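Local coordinates for Rho-related gtp-binding protein RHOD (Homo sapiens, PDB 2J1L) that belongs to the Rho branch of the Ras-like small GTP-binding proteins and is held here with guanosine-5'-diphosphate in its nucleotide pocket, at residues 108-113 with 198-203; 146-151 with 185-190. All blocks are in the same frame, centred on the assembly; numbering follows the deposited sequence.

Interaction 1 of 2, residues 108-113 with 198-203; sequences VLLLCF and AVFQEA
Leu110 reaches from the strand into the near side of helix 198-203 and meets three of its residues with two methyl groups. CD1 lies 4.1 Å from CG1 of Val199 and 4.0 Å from CE1 of Phe200, so one methyl touches both an aliphatic branch and an aromatic ring, the latter obliquely. The other methyl, CD2 of Leu110, rests 4.2 Å from CB of Ala203, one helical turn on from Val199. The Leu110 side chain crosses that of Phe200 at about a right angle. Two residues earlier on the strand, Val108 puts CG1 3.7 Å from the carbonyl O of Ala203 and also touches its CB; with chi1 at 60°, CG1 is flanked by the backbone N and C of its own residue and faces the helix. No hydrogen bond joins the segments; the contact is van der Waals packing among five buried residues. The axes come no nearer than 10.0 Å and run at 144°, closer to antiparallel than to parallel, and the backbones are nearest at Val108 and Ala203, whose CA atoms are 6.5 Å apart. Farther out, Phe200 stacks its ring on Phe54 of helix 47-55, and Val199 touches Val144 of strand 141-146. Strand 106-114 lies between strands 34-41 and 141-146, with helix 196-209 packed over one face of this Ras-type sheet and helix 118-135 over the other.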
# COMPACT_ATOMS: atom_id res chain seq x y z
N VAL A 108 10.76 -1.45 4.20
CA VAL A 108 9.92 -0.54 3.42
C VAL A 108 8.49 -0.61 3.92
O VAL A 108 8.01 -1.67 4.34
CB VAL A 108 9.97 -0.85 1.90
CG1 VAL A 108 9.49 -2.26 1.60
CG2 VAL A 108 9.16 0.19 1.11
N LEU A 109 7.83 0.54 3.90
CA LEU A 109 6.48 0.70 4.42
C LEU A 109 5.57 0.98 3.26
O LEU A 109 5.89 1.84 2.42
CB LEU A 109 6.42 1.91 5.33
CG LEU A 109 6.85 1.73 6.78
CD1 LEU A 109 6.93 3.11 7.37
CD2 LEU A 109 5.86 0.86 7.56
N LEU A 110 4.45 0.26 3.20
CA LEU A 110 3.42 0.50 2.23
C LEU A 110 2.27 1.12 2.97
O LEU A 110 1.58 0.44 3.74
CB LEU A 110 2.97 -0.79 1.56
CG LEU A 110 4.05 -1.63 0.84
CD1 LEU A 110 3.40 -2.87 0.17
CD2 LEU A 110 4.80 -0.79 -0.20
N LEU A 111 2.09 2.42 2.79
CA LEU A 111 0.93 3.14 3.30
C LEU A 111 -0.22 2.98 2.31
O LEU A 111 -0.21 3.58 1.25
CB LEU A 111 1.26 4.63 3.45
CG LEU A 111 2.33 5.02 4.47
CD1 LEU A 111 2.08 6.47 4.96
CD2 LEU A 111 2.38 4.05 5.67
N CYS A 112 -1.22 2.20 2.70
CA CYS A 112 -2.33 1.80 1.83
C CYS A 112 -3.61 2.60 2.04
O CYS A 112 -3.96 2.95 3.16
CB CYS A 112 -2.67 0.33 2.10
SG CYS A 112 -1.31 -0.78 1.71
N PHE A 113 -4.32 2.86 0.95
CA PHE A 113 -5.68 3.39 1.09
C PHE A 113 -6.61 2.85 -0.00
O PHE A 113 -6.15 2.41 -1.04
CB PHE A 113 -5.66 4.91 1.05
CG PHE A 113 -5.29 5.47 -0.28
CD1 PHE A 113 -3.96 5.70 -0.60
CD2 PHE A 113 -6.28 5.78 -1.21
CE1 PHE A 113 -3.62 6.22 -1.83
CE2 PHE A 113 -5.94 6.32 -2.42
CZ PHE A 113 -4.61 6.53 -2.74
N ALA A 198 3.52 -6.29 -8.99
CA ALA A 198 4.32 -5.11 -9.26
C ALA A 198 4.49 -4.32 -7.98
O ALA A 198 5.58 -3.87 -7.68
CB ALA A 198 3.70 -4.24 -10.35
N VAL A 199 3.43 -4.18 -7.19
CA VAL A 199 3.57 -3.46 -5.93
C VAL A 199 4.69 -4.05 -5.08
O VAL A 199 5.52 -3.33 -4.55
CB VAL A 199 2.27 -3.41 -5.09
CG1 VAL A 199 2.53 -2.67 -3.81
CG2 VAL A 199 1.13 -2.75 -5.88
N PHE A 200 4.72 -5.36 -4.94
CA PHE A 200 5.68 -5.95 -4.03
C PHE A 200 7.08 -6.05 -4.64
O PHE A 200 8.05 -6.15 -3.92
CB PHE A 200 5.19 -7.30 -3.53
CG PHE A 200 4.06 -7.19 -2.56
CD1 PHE A 200 4.30 -6.97 -1.21
CD2 PHE A 200 2.74 -7.28 -2.99
CE1 PHE A 200 3.28 -6.86 -0.33
CE2 PHE A 200 1.71 -7.17 -2.09
CZ PHE A 200 1.98 -6.94 -0.76
N GLN A 201 7.17 -6.00 -5.96
CA GLN A 201 8.46 -5.93 -6.63
C GLN A 201 9.09 -4.56 -6.51
O GLN A 201 10.29 -4.45 -6.28
CB GLN A 201 8.31 -6.27 -8.12
CG GLN A 201 8.44 -7.74 -8.41
CD GLN A 201 8.37 -8.03 -9.87
OE1 GLN A 201 9.38 -8.37 -10.48
NE2 GLN A 201 7.18 -7.89 -10.46
N GLU A 202 8.29 -3.51 -6.70
CA GLU A 202 8.75 -2.15 -6.41
C GLU A 202 9.18 -2.04 -4.97
O GLU A 202 10.25 -1.53 -4.66
CB GLU A 202 7.66 -1.13 -6.68
CG GLU A 202 7.88 -0.37 -7.98
CD GLU A 202 9.12 0.51 -7.93
OE1 GLU A 202 9.09 1.57 -7.26
OE2 GLU A 202 10.13 0.12 -8.57
N ALA A 203 8.32 -2.52 -4.08
CA ALA A 203 8.62 -2.58 -2.66
C ALA A 203 10.04 -3.15 -2.44
O ALA A 203 10.90 -2.50 -1.83
CB ALA A 203 7.56 -3.42 -1.95

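Interaction 2 of 2, residues 146-151 with 185-190; sequences CKTDLR and YLECSA. With GDP (guanosine-5'-diphosphate), chain B.
Arg151 and Glu187 form the charged part of the contact, an end-on salt bridge in which NH1 donates to OE2 at 2.7 Å and NH2 to OE1 at longer range. Both oxygens lie near the guanidinium plane but are met from above the carboxylate, whose plane is turned 43° from it. Tyr185 OH donates to the anti lone pair of Glu187 OE2 at 2.6 Å, so OE2 accepts from two donors, which probably restrains the rotation of the carboxylate. Among the other hydrogen bonds, Thr148 N points almost straight at Cys188 O, 3.3 Å away, and Ser189 OG, also bonded to Leu192 N, donates to Asp149 OD1 at 2.6 Å from above the carboxylate plane. Ser189 thereby helps to hold the carboxylate that pairs with the guanine: OD1 accepts from GDP N1 at 2.9 Å and OD2 from GDP N2 at 3.0 Å. Ala190 N lies 2.9 Å from GDP O6, and a water accepts from the amides of Lys147 and Ala190. Lys147 lays its extended chain over a face of the guanine, CD 3.5 Å from GDP C4, its NZ salt-bridged to Asp114. In apolar packing, Thr148 CG2 meets Glu187 CB. The segments carry counterparts of the (N/T)KxD and SA(K/L) guanine-specificity motifs of Ras-like proteins, here Cys-Lys-Thr-Asp and Cys-Ser-Ala. They follow neighbouring parallel strands 141-146 and 184-187; the Cys188 side chain packs on helices 47-55 and 196-209.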
# COMPACT_ATOMS: atom_id res chain seq x y z
N CYS A 146 -5.47 1.10 -3.28
CA CYS A 146 -6.09 -0.22 -3.43
C CYS A 146 -7.54 -0.20 -3.96
O CYS A 146 -8.22 0.83 -3.92
CB CYS A 146 -6.10 -0.92 -2.08
SG CYS A 146 -4.44 -1.19 -1.34
N LYS A 147 -8.00 -1.35 -4.44
CA LYS A 147 -9.35 -1.50 -4.97
C LYS A 147 -9.62 -0.60 -6.18
O LYS A 147 -10.74 -0.08 -6.33
CB LYS A 147 -10.39 -1.23 -3.88
CG LYS A 147 -10.10 -1.83 -2.53
CD LYS A 147 -11.41 -1.93 -1.73
CE LYS A 147 -11.17 -2.06 -0.24
NZ LYS A 147 -12.34 -1.56 0.55
N THR A 148 -8.62 -0.42 -7.05
CA THR A 148 -8.76 0.45 -8.23
C THR A 148 -9.89 0.01 -9.18
O THR A 148 -10.37 0.78 -10.02
CB THR A 148 -7.46 0.53 -9.04
OG1 THR A 148 -7.06 -0.79 -9.44
CG2 THR A 148 -6.33 1.17 -8.20
N ASP A 149 -10.34 -1.24 -9.03
CA ASP A 149 -11.46 -1.73 -9.81
C ASP A 149 -12.76 -0.97 -9.51
O ASP A 149 -13.66 -0.89 -10.37
CB ASP A 149 -11.65 -3.23 -9.58
CG ASP A 149 -11.84 -3.58 -8.12
OD1 ASP A 149 -10.87 -3.40 -7.33
OD2 ASP A 149 -12.94 -4.03 -7.77
N LEU A 150 -12.85 -0.40 -8.31
CA LEU A 150 -14.09 0.25 -7.86
C LEU A 150 -14.34 1.67 -8.41
O LEU A 150 -15.42 2.22 -8.20
CB LEU A 150 -14.14 0.26 -6.32
CG LEU A 150 -14.31 -1.14 -5.69
CD1 LEU A 150 -14.54 -1.02 -4.17
CD2 LEU A 150 -15.45 -1.89 -6.36
N ARG A 151 -13.36 2.26 -9.10
CA ARG A 151 -13.59 3.48 -9.88
C ARG A 151 -14.61 3.23 -10.99
O ARG A 151 -15.45 4.08 -11.26
CB ARG A 151 -12.32 3.97 -10.54
CG ARG A 151 -11.23 4.36 -9.59
CD ARG A 151 -10.17 5.19 -10.30
NE ARG A 151 -9.14 5.61 -9.36
CZ ARG A 151 -7.85 5.26 -9.41
NH1 ARG A 151 -7.03 5.72 -8.49
NH2 ARG A 151 -7.37 4.47 -10.36
N TYR A 185 4.32 6.05 -5.82
CA TYR A 185 2.90 5.78 -5.69
C TYR A 185 2.52 4.73 -6.71
O TYR A 185 2.86 4.82 -7.88
CB TYR A 185 2.08 7.04 -5.91
CG TYR A 185 0.60 6.74 -6.05
CD1 TYR A 185 -0.19 6.56 -4.94
CD2 TYR A 185 0.01 6.61 -7.30
CE1 TYR A 185 -1.54 6.25 -5.07
CE2 TYR A 185 -1.33 6.31 -7.43
CZ TYR A 185 -2.08 6.13 -6.33
OH TYR A 185 -3.40 5.84 -6.48
N LEU A 186 1.79 3.72 -6.24
CA LEU A 186 1.36 2.62 -7.06
C LEU A 186 -0.08 2.31 -6.76
O LEU A 186 -0.61 2.68 -5.72
CB LEU A 186 2.21 1.41 -6.76
CG LEU A 186 3.72 1.58 -6.97
CD1 LEU A 186 4.53 0.66 -6.03
CD2 LEU A 186 4.06 1.34 -8.45
N GLU A 187 -0.70 1.62 -7.69
CA GLU A 187 -2.10 1.24 -7.60
C GLU A 187 -2.29 -0.19 -8.02
O GLU A 187 -1.56 -0.69 -8.90
CB GLU A 187 -2.92 2.06 -8.56
CG GLU A 187 -3.06 3.46 -8.17
CD GLU A 187 -3.95 4.21 -9.14
OE1 GLU A 187 -4.21 3.70 -10.24
OE2 GLU A 187 -4.38 5.33 -8.78
N CYS A 188 -3.30 -0.82 -7.45
CA CYS A 188 -3.60 -2.20 -7.76
C CYS A 188 -5.03 -2.51 -7.40
O CYS A 188 -5.68 -1.76 -6.68
CB CYS A 188 -2.69 -3.10 -6.96
SG CYS A 188 -2.89 -2.80 -5.21
N SER A 189 -5.51 -3.63 -7.94
CA SER A 189 -6.76 -4.22 -7.53
C SER A 189 -6.48 -5.66 -7.15
O SER A 189 -6.06 -6.45 -7.99
CB SER A 189 -7.78 -4.19 -8.68
OG SER A 189 -8.97 -4.88 -8.32
N ALA A 190 -6.67 -6.00 -5.88
CA ALA A 190 -6.50 -7.38 -5.45
C ALA A 190 -7.60 -8.24 -6.06
O ALA A 190 -7.40 -9.42 -6.34
CB ALA A 190 -6.52 -7.46 -3.95
PB GDP B . -8.03 -4.63 5.49
O1B GDP B . -7.20 -5.88 5.45
O2B GDP B . -7.21 -3.40 5.28
O3B GDP B . -8.73 -4.55 6.82
O3A GDP B . -9.08 -4.71 4.30
PA GDP B . -9.47 -6.18 3.73
O1A GDP B . -8.37 -6.82 2.92
O2A GDP B . -9.79 -7.08 4.90
O5' GDP B . -10.74 -5.88 2.77
C5' GDP B . -11.81 -5.04 3.19
C4' GDP B . -12.98 -5.16 2.24
O4' GDP B . -12.69 -4.69 0.90
C3' GDP B . -13.38 -6.63 2.06
O3' GDP B . -14.77 -6.73 1.69
C2' GDP B . -12.59 -7.07 0.88
O2' GDP B . -13.17 -8.17 0.20
C1' GDP B . -12.68 -5.84 0.02
N9 GDP B . -11.56 -5.77 -0.92
C8 GDP B . -10.25 -5.99 -0.68
N7 GDP B . -9.54 -5.77 -1.82
C5 GDP B . -10.40 -5.42 -2.79
C6 GDP B . -10.31 -5.05 -4.20
O6 GDP B . -9.20 -5.02 -4.81
N1 GDP B . -11.46 -4.75 -4.81
C2 GDP B . -12.66 -4.78 -4.19
N2 GDP B . -13.77 -4.47 -4.89
N3 GDP B . -12.83 -5.10 -2.89
C4 GDP B . -11.73 -5.42 -2.18
O HOH W 1 -6.12 -3.52 -4.13

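From the N terminus, strand 106-114 comes first and supplies 108-113; the chain then passes through helix 118-135 and strand 141-146 to the loop 146-151. Helices 154-162 and 170-179 lead on to 185-190, where interaction 2 closes the shorter loop, and helix 196-209 follows to close the longer loop of interaction 1. The contacts are therefore nested, not crossed, with centres 12 Å apart. They also meet directly: Phe113 O lies 2.7 Å from Cys146 N, a probable hydrogen bond between adjacent strands, and Val199 CG2 packs on Cys188 CB. Together they tie the last helix and the guanine-binding loops to one sheet.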